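Long-range contact in RNA-dependent RNA polymerase (PDB 6DX5), which probably replicates and transcribes the viral RNA genome, and carries near its N-terminus the viral OTU cysteine protease domain modelled here: residues F42-F46 / D176-L180. Residues are numbered along the deposited sequence; the frame is centred on the assembly and turned at random.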
loop_
_atom_site.group_PDB
_atom_site.type_symbol
_atom_site.label_atom_id
_atom_site.label_comp_id
_atom_site.label_asym_id
_atom_site.label_seq_id
_atom_site.Cartn_x
_atom_site.Cartn_y
_atom_site.Cartn_z
ATOM N N PHE A 42 -10.690 -15.853 3.057
ATOM C CA PHE A 42 -10.165 -16.615 1.929
ATOM C C PHE A 42 -10.530 -18.089 2.088
ATOM O O PHE A 42 -10.986 -18.726 1.134
ATOM C CB PHE A 42 -8.633 -16.395 1.773
ATOM C CG PHE A 42 -8.074 -17.053 0.554
ATOM C CD1 PHE A 42 -8.209 -16.466 -0.695
ATOM C CD2 PHE A 42 -7.475 -18.295 0.642
ATOM C CE1 PHE A 42 -7.713 -17.099 -1.841
ATOM C CE2 PHE A 42 -6.982 -18.958 -0.499
ATOM C CZ PHE A 42 -7.097 -18.348 -1.745
ATOM N N ALA A 43 -10.428 -18.637 3.297
ATOM C CA ALA A 43 -10.797 -20.041 3.442
ATOM C C ALA A 43 -12.271 -20.269 3.051
ATOM O O ALA A 43 -12.629 -21.301 2.459
ATOM C CB ALA A 43 -10.512 -20.498 4.882
ATOM N N TYR A 44 -13.145 -19.315 3.347
ATOM C CA TYR A 44 -14.538 -19.508 2.970
ATOM C C TYR A 44 -14.687 -19.620 1.456
ATOM O O TYR A 44 -15.398 -20.508 0.961
ATOM C CB TYR A 44 -15.412 -18.382 3.511
ATOM C CG TYR A 44 -16.833 -18.601 3.066
ATOM C CD1 TYR A 44 -17.692 -19.440 3.779
ATOM C CD2 TYR A 44 -17.316 -17.985 1.928
ATOM C CE1 TYR A 44 -19.016 -19.656 3.362
ATOM C CE2 TYR A 44 -18.647 -18.183 1.507
ATOM C CZ TYR A 44 -19.478 -19.015 2.224
ATOM O OH TYR A 44 -20.789 -19.169 1.796
ATOM N N LEU A 45 -14.014 -18.737 0.690
ATOM C CA LEU A 45 -14.154 -18.796 -0.768
ATOM C C LEU A 45 -13.436 -20.000 -1.339
ATOM O O LEU A 45 -13.940 -20.652 -2.256
ATOM C CB LEU A 45 -13.587 -17.547 -1.433
ATOM C CG LEU A 45 -14.307 -16.274 -1.021
ATOM C CD1 LEU A 45 -13.659 -15.028 -1.632
ATOM C CD2 LEU A 45 -15.762 -16.427 -1.456
ATOM N N PHE A 46 -12.248 -20.302 -0.814
ATOM C CA PHE A 46 -11.396 -21.256 -1.477
ATOM C C PHE A 46 -11.757 -22.685 -1.078
ATOM O O PHE A 46 -11.744 -23.581 -1.932
ATOM C CB PHE A 46 -9.928 -20.956 -1.134
ATOM C CG PHE A 46 -8.922 -21.695 -2.036
ATOM C CD1 PHE A 46 -8.784 -21.348 -3.380
ATOM C CD2 PHE A 46 -8.147 -22.722 -1.533
ATOM C CE1 PHE A 46 -7.889 -22.033 -4.217
ATOM C CE2 PHE A 46 -7.218 -23.392 -2.351
ATOM C CZ PHE A 46 -7.092 -23.055 -3.703
ATOM N N ASP A 176 -14.234 -9.540 4.975
ATOM C CA ASP A 176 -15.277 -10.552 4.731
ATOM C C ASP A 176 -15.122 -11.109 3.305
ATOM O O ASP A 176 -14.381 -10.550 2.475
ATOM C CB ASP A 176 -16.697 -9.960 4.908
ATOM C CG ASP A 176 -17.069 -9.696 6.372
ATOM O OD1 ASP A 176 -17.738 -8.641 6.628
ATOM O OD2 ASP A 176 -16.764 -10.570 7.275
ATOM N N ALA A 177 -15.868 -12.188 2.993
ATOM C CA ALA A 177 -15.824 -12.791 1.658
ATOM C C ALA A 177 -16.880 -12.164 0.761
ATOM O O ALA A 177 -17.901 -11.677 1.255
ATOM C CB ALA A 177 -16.042 -14.300 1.752
ATOM N N LEU A 178 -16.632 -12.166 -0.561
ATOM C CA LEU A 178 -17.612 -11.709 -1.575
ATOM C C LEU A 178 -17.839 -12.805 -2.611
ATOM O O LEU A 178 -16.880 -13.396 -3.101
ATOM C CB LEU A 178 -17.129 -10.466 -2.336
ATOM C CG LEU A 178 -16.956 -9.162 -1.566
ATOM C CD1 LEU A 178 -16.348 -8.112 -2.432
ATOM C CD2 LEU A 178 -18.324 -8.704 -1.007
ATOM N N LYS A 179 -19.096 -13.096 -2.941
ATOM C CA LYS A 179 -19.398 -13.953 -4.084
ATOM C C LYS A 179 -20.132 -13.149 -5.139
ATOM O O LYS A 179 -21.009 -12.336 -4.823
ATOM C CB LYS A 179 -20.217 -15.155 -3.676
ATOM C CG LYS A 179 -19.345 -16.123 -2.909
ATOM C CD LYS A 179 -20.031 -17.417 -2.656
ATOM C CE LYS A 179 -18.977 -18.493 -2.318
ATOM N NZ LYS A 179 -19.640 -19.764 -1.829
ATOM N N LEU A 180 -19.749 -13.355 -6.388
ATOM C CA LEU A 180 -20.359 -12.610 -7.469
ATOM C C LEU A 180 -21.796 -13.093 -7.669
ATOM O O LEU A 180 -22.068 -14.298 -7.647
ATOM C CB LEU A 180 -19.532 -12.793 -8.733
ATOM C CG LEU A 180 -19.553 -11.740 -9.827
ATOM C CD1 LEU A 180 -19.162 -10.388 -9.329
ATOM C CD2 LEU A 180 -18.575 -12.153 -10.890
HETATM O O HOH W 1 -17.720 -21.063 -0.655
HETATM O O HOH W 2 -21.739 -18.896 -0.413
#
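Lys179 reaches from strand 174-180 over Leu45 and on to Tyr44, where helix 37-47 packs on the mixed beta-sheet of this viral OTU domain, a papain-like cysteine protease fold. Helix and strand axes come within 7.8 Å and run 28° from parallel, so the helix lies along the strand and packs on one face of the sheet. From CB the lysine's chain leaves beside the backbone N (chi1 -73°) and stays extended beyond CG, which carries it across to the helix. CG rests on Leu45 CD2 at 3.9 Å. Farther out, CE touches that same methyl and CE2 of the Tyr44 ring. NZ then meets the tyrosine, 3.8 Å from CE2, approaching the ring obliquely while the two side chains cross at roughly a right angle.

Two residues earlier on the same strand, Ala177 points its methyl at the helix, and CB touches both Leu45 CG, 3.8 Å away, and Tyr44 CD2. With chi1 at 178°, Tyr44 CG stands opposite the backbone N, which brings the ring alongside this methyl and also against Ile29 of the neighbouring strand 26-29. Leu45 spreads over the strand backbone, with CD2 3.6 Å from the carbonyl O of Leu178, and touches Phe166 on strand 166-171; a bound dithiothreitol lies close to this leucine.

No direct hydrogen bond joins the two segments; the polar link runs through water. One water donates to Tyr44 O and accepts from Lys179 NZ, sitting above one face of the tyrosine ring toward its rim. A second lies in the ring plane at its edge, so close to Tyr44 OH that the distance is doubtful, and accepts from Lys179 NZ at 2.7 Å.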